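Local coordinates for P450 epoxidase (Sorangium cellulosum, PDB 1Q5D), which belongs to the cytochrome P450 family, heme-containing proteins of mainly helical fold, and holds protoporphyrin IX with its iron in a buried pocket, at residues A[149-154]-A[258-263]; A[125-130]-A[375-380]. One frame throughout, in Å; residues are numbered along the deposited sequence.

In the fold
Both contacts are buried, but contact 1 sits nearer the middle of the chain, about 10 Å from its centre (centre to centre), and contact 2 about 18 Å. Contact 1 sets a turn between helices 146-150 and 154-161 against helix 257-272, whose Thr-258 and Thr-259 also meet the heme; contact 2 joins helices 123-137 and 368-385 farther out. Apolar packing dominates each, but Gln-127 in contact 2, unlike Glu-151 in contact 1, brings a polar side-chain atom against an isoleucine. The two touch directly: Ile-153 CD1 packs on Val-130 CG2 at 3.6 Å, and Tyr-149 OH probably hydrogen-bonds to Ala-378 O. In sequence, contact 1 is nested within the loop that contact 2 closes.

Contact 1 (A[149-154]-A[258-263]); sequences YAEGIP and TTIYLI. With HEM (protoporphyrin IX containing Fe), chain B.
The backbones come closest where the CA atoms of Ala-150 and Ile-260 lie 5.1 Å apart, at the start of a type I beta turn, Ala-150 to Ile-153, that leads into helix 154-161 and faces one side of helix 257-272. The small methyl of Ala-150 permits this approach: its CB rests 3.7 Å from Ile-260 O and reaches CG2 of both Ile-260 and Ile-263. In Ile-260, CG1 stands beside the backbone N (chi1 -62°) and CG2 beside the carbonyl carbon, which divides the side chain between two partners. CG2 takes the Ala-150 methyl, whereas CG1 lies 3.6 Å from Pro-154 CG, the proline ring and the isoleucine chain crossing at roughly a right angle. The CD1 end extends farther, to the backbone of Glu-151 at its CA (4.0 Å). Pro-154 CG also meets Thr-259 CB at 3.6 Å, here with the two side chains running past each other in opposite directions. One turn along the helix from Thr-259, the CD1 of Ile-263 approaches Ile-153 CG2 more loosely, at 4.3 Å.

Beyond this apolar layer lies the heme. Thr-259 OG1 is 3.3 Å from the vinyl carbon CBB, and Thr-258 OG1 is 3.5 Å from the meso carbon CHC; Thr-258 also touches the ligand EPB. Each threonine hydroxyl is hydrogen-bonded to a carbonyl of the preceding turn, Thr-258 to Ala-254 O and Thr-259 to Gly-255 O. This is the I-helix region of the P450 fold, running beside the porphyrin, with a water on the iron. With both hydroxyls so bonded, their contacts with the porphyrin carbons are probably van der Waals in character, and the join between turn and helix rests on hydrocarbon packing.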
ATOM      1  N   TYR A 149      15.336  -7.270  -5.994  1.00 36.68           N
ATOM      2  CA  TYR A 149      15.594  -6.035  -5.252  1.00 34.66           C
ATOM      3  C   TYR A 149      14.417  -5.594  -4.420  1.00 32.42           C
ATOM      4  O   TYR A 149      14.419  -5.769  -3.207  1.00 31.85           O
ATOM      5  CB  TYR A 149      16.001  -4.926  -6.216  1.00 34.17           C
ATOM      6  CG  TYR A 149      16.646  -3.717  -5.563  1.00 34.26           C
ATOM      7  CD1 TYR A 149      17.754  -3.858  -4.725  1.00 33.85           C
ATOM      8  CD2 TYR A 149      16.159  -2.437  -5.801  1.00 33.83           C
ATOM      9  CE1 TYR A 149      18.360  -2.758  -4.140  1.00 34.06           C
ATOM     10  CE2 TYR A 149      16.765  -1.317  -5.225  1.00 33.04           C
ATOM     11  CZ  TYR A 149      17.860  -1.487  -4.393  1.00 33.90           C
ATOM     12  OH  TYR A 149      18.465  -0.395  -3.817  1.00 32.56           O
ATOM     13  N   ALA A 150      13.408  -5.022  -5.073  1.00 31.22           N
ATOM     14  CA  ALA A 150      12.282  -4.442  -4.359  1.00 30.33           C
ATOM     15  C   ALA A 150      11.581  -5.470  -3.481  1.00 29.78           C
ATOM     16  O   ALA A 150      11.158  -5.171  -2.364  1.00 28.53           O
ATOM     17  CB  ALA A 150      11.275  -3.773  -5.352  1.00 28.99           C
ATOM     18  N   GLU A 151      11.455  -6.690  -3.993  1.00 30.83           N
ATOM     19  CA  GLU A 151      10.728  -7.739  -3.285  1.00 31.74           C
ATOM     20  C   GLU A 151      11.352  -8.073  -1.931  1.00 32.77           C
ATOM     21  O   GLU A 151      10.664  -8.486  -0.999  1.00 31.97           O
ATOM     22  CB  GLU A 151      10.729  -8.992  -4.152  1.00 34.95           C
ATOM     23  CG  GLU A 151       9.746 -10.070  -3.763  1.00 38.50           C
ATOM     24  CD  GLU A 151       9.693 -11.150  -4.831  1.00 40.33           C
ATOM     25  OE1 GLU A 151       9.057 -10.909  -5.872  1.00 40.82           O
ATOM     26  OE2 GLU A 151      10.321 -12.213  -4.636  1.00 42.52           O
ATOM     27  N   GLY A 152      12.665  -7.908  -1.818  1.00 32.25           N
ATOM     28  CA  GLY A 152      13.334  -8.329  -0.600  1.00 33.90           C
ATOM     29  C   GLY A 152      13.564  -7.228   0.422  1.00 32.98           C
ATOM     30  O   GLY A 152      14.268  -7.448   1.416  1.00 34.07           O
ATOM     31  N   ILE A 153      12.987  -6.049   0.199  1.00 31.16           N
ATOM     32  CA  ILE A 153      13.241  -4.921   1.106  1.00 30.29           C
ATOM     33  C   ILE A 153      12.163  -4.670   2.164  1.00 29.40           C
ATOM     34  O   ILE A 153      12.455  -4.625   3.360  1.00 29.46           O
ATOM     35  CB  ILE A 153      13.569  -3.629   0.304  1.00 30.41           C
ATOM     36  CG1 ILE A 153      14.860  -3.831  -0.495  1.00 30.02           C
ATOM     37  CG2 ILE A 153      13.701  -2.430   1.249  1.00 30.35           C
ATOM     38  CD1 ILE A 153      15.147  -2.731  -1.487  1.00 29.36           C
ATOM     39  N   PRO A 154      10.917  -4.471   1.748  1.00 29.14           N
ATOM     40  CA  PRO A 154       9.856  -4.108   2.698  1.00 28.78           C
ATOM     41  C   PRO A 154       9.628  -5.023   3.896  1.00 28.69           C
ATOM     42  O   PRO A 154       9.301  -4.499   4.959  1.00 27.09           O
ATOM     43  CB  PRO A 154       8.608  -4.050   1.825  1.00 28.88           C
ATOM     44  CG  PRO A 154       9.160  -3.682   0.477  1.00 28.83           C
ATOM     45  CD  PRO A 154      10.420  -4.492   0.360  1.00 29.24           C
ATOM     46  N   THR A 258       2.644  -2.832  -1.061  1.00 27.85           N
ATOM     47  CA  THR A 258       2.580  -1.409  -1.365  1.00 27.92           C
ATOM     48  C   THR A 258       3.995  -0.882  -1.572  1.00 27.78           C
ATOM     49  O   THR A 258       4.300  -0.252  -2.585  1.00 26.80           O
ATOM     50  CB  THR A 258       1.884  -0.653  -0.214  1.00 28.96           C
ATOM     51  OG1 THR A 258       2.530  -0.971   1.027  1.00 29.02           O
ATOM     52  CG2 THR A 258       0.474  -1.176  -0.003  1.00 29.87           C
ATOM     53  N   THR A 259       4.882  -1.162  -0.623  1.00 27.14           N
ATOM     54  CA  THR A 259       6.231  -0.607  -0.712  1.00 26.07           C
ATOM     55  C   THR A 259       7.050  -1.196  -1.857  1.00 25.47           C
ATOM     56  O   THR A 259       7.874  -0.515  -2.453  1.00 24.46           O
ATOM     57  CB  THR A 259       6.979  -0.796   0.613  1.00 27.15           C
ATOM     58  OG1 THR A 259       6.138  -0.396   1.712  1.00 27.55           O
ATOM     59  CG2 THR A 259       8.170   0.148   0.668  1.00 25.91           C
ATOM     60  N   ILE A 260       6.843  -2.478  -2.143  1.00 25.06           N
ATOM     61  CA  ILE A 260       7.506  -3.104  -3.269  1.00 25.49           C
ATOM     62  C   ILE A 260       7.185  -2.317  -4.543  1.00 24.83           C
ATOM     63  O   ILE A 260       8.073  -2.011  -5.360  1.00 24.74           O
ATOM     64  CB  ILE A 260       7.031  -4.592  -3.405  1.00 25.60           C
ATOM     65  CG1 ILE A 260       7.415  -5.408  -2.157  1.00 25.92           C
ATOM     66  CG2 ILE A 260       7.591  -5.236  -4.684  1.00 25.37           C
ATOM     67  CD1 ILE A 260       6.968  -6.887  -2.212  1.00 26.91           C
ATOM     68  N   TYR A 261       5.909  -2.002  -4.733  1.00 23.54           N
ATOM     69  CA  TYR A 261       5.514  -1.309  -5.961  1.00 25.96           C
ATOM     70  C   TYR A 261       5.981   0.145  -5.993  1.00 25.39           C
ATOM     71  O   TYR A 261       6.337   0.657  -7.038  1.00 26.62           O
ATOM     72  CB  TYR A 261       4.018  -1.465  -6.222  1.00 26.31           C
ATOM     73  CG  TYR A 261       3.693  -2.936  -6.396  1.00 28.34           C
ATOM     74  CD1 TYR A 261       4.457  -3.721  -7.237  1.00 29.58           C
ATOM     75  CD2 TYR A 261       2.673  -3.545  -5.674  1.00 29.65           C
ATOM     76  CE1 TYR A 261       4.198  -5.071  -7.390  1.00 30.29           C
ATOM     77  CE2 TYR A 261       2.414  -4.899  -5.815  1.00 31.28           C
ATOM     78  CZ  TYR A 261       3.194  -5.648  -6.678  1.00 31.32           C
ATOM     79  OH  TYR A 261       2.956  -6.985  -6.844  1.00 32.91           O
ATOM     80  N   LEU A 262       6.016   0.791  -4.842  1.00 26.32           N
ATOM     81  CA  LEU A 262       6.577   2.148  -4.786  1.00 26.85           C
ATOM     82  C   LEU A 262       8.018   2.179  -5.309  1.00 26.80           C
ATOM     83  O   LEU A 262       8.389   3.012  -6.177  1.00 27.68           O
ATOM     84  CB  LEU A 262       6.503   2.691  -3.353  1.00 27.41           C
ATOM     85  CG  LEU A 262       7.268   3.996  -3.078  1.00 28.25           C
ATOM     86  CD1 LEU A 262       6.787   5.087  -4.054  1.00 29.09           C
ATOM     87  CD2 LEU A 262       7.056   4.442  -1.631  1.00 27.68           C
ATOM     88  N   ILE A 263       8.831   1.273  -4.777  1.00 26.46           N
ATOM     89  CA  ILE A 263      10.214   1.158  -5.181  1.00 25.43           C
ATOM     90  C   ILE A 263      10.303   0.837  -6.668  1.00 26.57           C
ATOM     91  O   ILE A 263      11.059   1.476  -7.406  1.00 26.70           O
ATOM     92  CB  ILE A 263      10.941   0.077  -4.329  1.00 24.75           C
ATOM     93  CG1 ILE A 263      11.024   0.525  -2.863  1.00 24.56           C
ATOM     94  CG2 ILE A 263      12.332  -0.185  -4.890  1.00 24.47           C
ATOM     95  CD1 ILE A 263      11.448  -0.551  -1.883  1.00 24.90           C
TER
HETATM   96  CHA HEM B 440      -3.682   2.758   5.322  1.00 26.23           C
HETATM   97  CHB HEM B 440      -1.366   3.654   1.192  1.00 24.24           C
HETATM   98  CHC HEM B 440       2.721   1.835   3.094  1.00 24.84           C
HETATM   99  CHD HEM B 440       0.257   0.418   6.970  1.00 25.90           C
HETATM  100  C1A HEM B 440      -3.383   3.238   4.075  1.00 26.19           C
HETATM  101  C2A HEM B 440      -4.266   4.007   3.230  1.00 26.62           C
HETATM  102  C3A HEM B 440      -3.635   4.239   2.079  1.00 26.01           C
HETATM  103  C4A HEM B 440      -2.327   3.633   2.165  1.00 26.16           C
HETATM  104  CMA HEM B 440      -4.202   5.033   0.869  1.00 27.78           C
HETATM  105  CAA HEM B 440      -5.693   4.465   3.615  1.00 27.78           C
HETATM  106  CBA HEM B 440      -6.742   3.516   3.027  1.00 28.37           C
HETATM  107  CGA HEM B 440      -8.130   4.051   3.337  1.00 30.70           C
HETATM  108  O1A HEM B 440      -9.144   3.342   3.048  1.00 30.17           O
HETATM  109  O2A HEM B 440      -8.231   5.181   3.896  1.00 31.40           O
HETATM  110  C1B HEM B 440      -0.081   3.235   1.381  1.00 25.03           C
HETATM  111  C2B HEM B 440       0.953   3.368   0.384  1.00 25.56           C
HETATM  112  C3B HEM B 440       2.065   2.858   0.888  1.00 26.09           C
HETATM  113  C4B HEM B 440       1.795   2.385   2.230  1.00 25.88           C
HETATM  114  CMB HEM B 440       0.810   3.959  -1.045  1.00 25.72           C
HETATM  115  CAB HEM B 440       3.382   2.846   0.094  1.00 27.76           C
HETATM  116  CBB HEM B 440       4.378   2.019   0.398  1.00 30.06           C
HETATM  117  C1C HEM B 440       2.437   1.326   4.326  1.00 24.90           C
HETATM  118  C2C HEM B 440       3.382   0.750   5.258  1.00 25.32           C
HETATM  119  C3C HEM B 440       2.683   0.359   6.327  1.00 25.85           C
HETATM  120  C4C HEM B 440       1.289   0.692   6.103  1.00 26.41           C
HETATM  121  CMC HEM B 440       4.907   0.645   4.991  1.00 24.22           C
HETATM  122  CAC HEM B 440       3.146  -0.322   7.628  1.00 26.49           C
HETATM  123  CBC HEM B 440       4.436  -0.377   7.950  1.00 30.33           C
HETATM  124  C1D HEM B 440      -1.036   0.859   6.845  1.00 25.99           C
HETATM  125  C2D HEM B 440      -2.079   0.512   7.765  1.00 25.66           C
HETATM  126  C3D HEM B 440      -3.306   1.239   7.266  1.00 25.66           C
HETATM  127  C4D HEM B 440      -2.884   1.935   6.081  1.00 25.70           C
HETATM  128  CMD HEM B 440      -1.958  -0.386   9.006  1.00 25.66           C
HETATM  129  CAD HEM B 440      -4.706   1.251   7.903  1.00 26.21           C
HETATM  130  CBD HEM B 440      -4.827   2.616   8.590  1.00 26.45           C
HETATM  131  CGD HEM B 440      -6.182   2.771   9.233  1.00 27.26           C
HETATM  132  O1D HEM B 440      -7.165   2.221   8.675  1.00 26.46           O
HETATM  133  O2D HEM B 440      -6.287   3.433  10.310  1.00 28.25           O
HETATM  134  NA  HEM B 440      -2.200   3.022   3.403  1.00 25.28           N
HETATM  135  NB  HEM B 440       0.449   2.630   2.522  1.00 24.90           N
HETATM  136  NC  HEM B 440       1.181   1.260   4.872  1.00 25.94           N
HETATM  137  ND  HEM B 440      -1.541   1.690   5.859  1.00 25.77           N
HETATM  138 FE   HEM B 440      -0.476   2.297   4.207  1.00 26.02          FE
HETATM  139  O   HOH W   1      -1.089   0.418   3.226  1.00 32.96           O

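Contact 2 (A[125-130]-A[375-380]); sequences EIQRTV and AEIAVG
With CG1 beside the backbone N (chi1 -71°) and the chain extended beyond it, Ile-377 reaches helix 123-137 with two separate methyls. Its CD1 lies 3.7 Å from Ile-126 CG2, where the two isoleucine side chains cross nearly perpendicularly. CG2, the other branch, is shared: it also packs on Ile-126 CG2, stands 4.0 Å from Val-130 CG2, and has Gln-127 OE1 at 3.6 Å. That last approach depends on the bend of Gln-127 at chi2 (70°), which swings its amide back toward the neighbouring helix; NE2 is hydrogen-bonded to Thr-381 OG1 and Asp-131 OD1, which anchors the amide beside the apolar patch. The segments belong to helices 123-137 and 368-385, probably the D and L helices of the P450 fold, judged by their order in the chain, and here they run in roughly the same direction, their axes 9.5 Å apart at a crossing angle of -29°. Farther along, Val-130 CG2 settles over the backbone of Ala-378, 3.9 Å from its CA and 4.1 Å from its CB. Ala-378 also touches Ile-263 of helix 257-272.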
ATOM      1  N   GLU A 125      19.737  -0.743   9.056  1.00 32.86           N
ATOM      2  CA  GLU A 125      19.344  -2.095   8.646  1.00 33.86           C
ATOM      3  C   GLU A 125      18.800  -2.095   7.216  1.00 32.83           C
ATOM      4  O   GLU A 125      19.098  -2.993   6.423  1.00 32.97           O
ATOM      5  CB  GLU A 125      18.315  -2.687   9.627  1.00 35.46           C
ATOM      6  CG  GLU A 125      17.786  -4.062   9.238  1.00 38.01           C
ATOM      7  CD  GLU A 125      18.839  -5.160   9.318  1.00 40.19           C
ATOM      8  OE1 GLU A 125      18.500  -6.332   9.034  1.00 40.92           O
ATOM      9  OE2 GLU A 125      20.016  -4.859   9.642  1.00 40.59           O
ATOM     10  N   ILE A 126      18.017  -1.079   6.872  1.00 32.57           N
ATOM     11  CA  ILE A 126      17.503  -0.985   5.501  1.00 32.05           C
ATOM     12  C   ILE A 126      18.648  -0.848   4.492  1.00 32.27           C
ATOM     13  O   ILE A 126      18.673  -1.536   3.451  1.00 31.98           O
ATOM     14  CB  ILE A 126      16.478   0.172   5.360  1.00 31.80           C
ATOM     15  CG1 ILE A 126      15.262  -0.071   6.254  1.00 31.34           C
ATOM     16  CG2 ILE A 126      16.069   0.352   3.892  1.00 32.44           C
ATOM     17  CD1 ILE A 126      14.373   1.175   6.500  1.00 32.05           C
ATOM     18  N   GLN A 127      19.613   0.026   4.787  1.00 33.03           N
ATOM     19  CA  GLN A 127      20.775   0.185   3.904  1.00 32.56           C
ATOM     20  C   GLN A 127      21.563  -1.119   3.733  1.00 33.34           C
ATOM     21  O   GLN A 127      21.953  -1.468   2.636  1.00 33.31           O
ATOM     22  CB  GLN A 127      21.719   1.284   4.428  1.00 32.42           C
ATOM     23  CG  GLN A 127      22.863   1.614   3.474  1.00 31.11           C
ATOM     24  CD  GLN A 127      22.413   2.326   2.216  1.00 30.80           C
ATOM     25  OE1 GLN A 127      21.911   3.441   2.287  1.00 31.53           O
ATOM     26  NE2 GLN A 127      22.626   1.702   1.061  1.00 30.43           N
ATOM     27  N   ARG A 128      21.833  -1.801   4.839  1.00 35.76           N
ATOM     28  CA  ARG A 128      22.438  -3.131   4.834  1.00 37.22           C
ATOM     29  C   ARG A 128      21.723  -4.102   3.879  1.00 37.11           C
ATOM     30  O   ARG A 128      22.356  -4.782   3.067  1.00 35.73           O
ATOM     31  CB  ARG A 128      22.363  -3.679   6.253  1.00 40.41           C
ATOM     32  CG  ARG A 128      22.956  -5.041   6.485  1.00 43.61           C
ATOM     33  CD  ARG A 128      23.417  -5.214   7.920  1.00 46.25           C
ATOM     34  NE  ARG A 128      23.695  -3.909   8.517  1.00 47.77           N
ATOM     35  CZ  ARG A 128      23.056  -3.395   9.569  1.00 48.67           C
ATOM     36  NH1 ARG A 128      22.092  -4.069  10.172  1.00 48.79           N
ATOM     37  NH2 ARG A 128      23.385  -2.195  10.025  1.00 49.42           N
ATOM     38  N   THR A 129      20.402  -4.186   4.006  1.00 35.76           N
ATOM     39  CA  THR A 129      19.624  -5.107   3.185  1.00 34.60           C
ATOM     40  C   THR A 129      19.776  -4.728   1.709  1.00 34.59           C
ATOM     41  O   THR A 129      20.093  -5.571   0.874  1.00 32.79           O
ATOM     42  CB  THR A 129      18.157  -5.078   3.632  1.00 35.41           C
ATOM     43  OG1 THR A 129      18.086  -5.443   5.020  1.00 34.83           O
ATOM     44  CG2 THR A 129      17.344  -6.168   2.931  1.00 34.74           C
ATOM     45  N   VAL A 130      19.605  -3.439   1.420  1.00 34.39           N
ATOM     46  CA  VAL A 130      19.771  -2.888   0.083  1.00 34.84           C
ATOM     47  C   VAL A 130      21.178  -3.186  -0.473  1.00 35.84           C
ATOM     48  O   VAL A 130      21.333  -3.552  -1.644  1.00 34.14           O
ATOM     49  CB  VAL A 130      19.462  -1.365   0.116  1.00 35.74           C
ATOM     50  CG1 VAL A 130      20.177  -0.605  -1.001  1.00 34.98           C
ATOM     51  CG2 VAL A 130      17.944  -1.130   0.089  1.00 33.95           C
ATOM     52  N   ALA A 375      12.079   3.666   0.423  1.00 28.06           N
ATOM     53  CA  ALA A 375      12.215   3.979  -0.991  1.00 28.90           C
ATOM     54  C   ALA A 375      13.371   4.950  -1.240  1.00 29.37           C
ATOM     55  O   ALA A 375      14.086   4.839  -2.231  1.00 29.57           O
ATOM     56  CB  ALA A 375      10.900   4.529  -1.552  1.00 28.03           C
ATOM     57  N   GLU A 376      13.555   5.897  -0.332  1.00 31.23           N
ATOM     58  CA  GLU A 376      14.669   6.840  -0.457  1.00 33.30           C
ATOM     59  C   GLU A 376      15.992   6.085  -0.477  1.00 32.09           C
ATOM     60  O   GLU A 376      16.837   6.291  -1.349  1.00 31.73           O
ATOM     61  CB  GLU A 376      14.638   7.809   0.717  1.00 36.79           C
ATOM     62  CG  GLU A 376      15.142   9.202   0.396  1.00 40.65           C
ATOM     63  CD  GLU A 376      15.214  10.071   1.636  1.00 43.15           C
ATOM     64  OE1 GLU A 376      14.414   9.840   2.585  1.00 44.03           O
ATOM     65  OE2 GLU A 376      16.079  10.977   1.663  1.00 44.98           O
ATOM     66  N   ILE A 377      16.154   5.185   0.473  1.00 30.76           N
ATOM     67  CA  ILE A 377      17.368   4.366   0.536  1.00 31.43           C
ATOM     68  C   ILE A 377      17.504   3.447  -0.676  1.00 30.69           C
ATOM     69  O   ILE A 377      18.558   3.380  -1.292  1.00 31.37           O
ATOM     70  CB  ILE A 377      17.380   3.546   1.840  1.00 30.37           C
ATOM     71  CG1 ILE A 377      17.614   4.468   3.038  1.00 31.48           C
ATOM     72  CG2 ILE A 377      18.457   2.470   1.792  1.00 31.07           C
ATOM     73  CD1 ILE A 377      17.324   3.810   4.378  1.00 30.96           C
ATOM     74  N   ALA A 378      16.427   2.750  -1.036  1.00 30.78           N
ATOM     75  CA  ALA A 378      16.483   1.763  -2.120  1.00 30.05           C
ATOM     76  C   ALA A 378      16.716   2.394  -3.483  1.00 29.77           C
ATOM     77  O   ALA A 378      17.555   1.926  -4.262  1.00 30.91           O
ATOM     78  CB  ALA A 378      15.183   0.926  -2.157  1.00 29.61           C
ATOM     79  N   VAL A 379      15.949   3.437  -3.780  1.00 29.48           N
ATOM     80  CA  VAL A 379      16.021   4.106  -5.076  1.00 30.92           C
ATOM     81  C   VAL A 379      17.267   4.996  -5.150  1.00 31.91           C
ATOM     82  O   VAL A 379      17.970   4.983  -6.159  1.00 33.65           O
ATOM     83  CB  VAL A 379      14.773   4.946  -5.381  1.00 30.53           C
ATOM     84  CG1 VAL A 379      14.886   5.591  -6.787  1.00 30.90           C
ATOM     85  CG2 VAL A 379      13.484   4.102  -5.262  1.00 29.88           C
ATOM     86  N   GLY A 380      17.541   5.747  -4.086  1.00 32.18           N
ATOM     87  CA  GLY A 380      18.757   6.550  -4.025  1.00 34.20           C
ATOM     88  C   GLY A 380      20.000   5.692  -4.264  1.00 35.19           C
ATOM     89  O   GLY A 380      20.812   5.993  -5.140  1.00 36.61           O
TER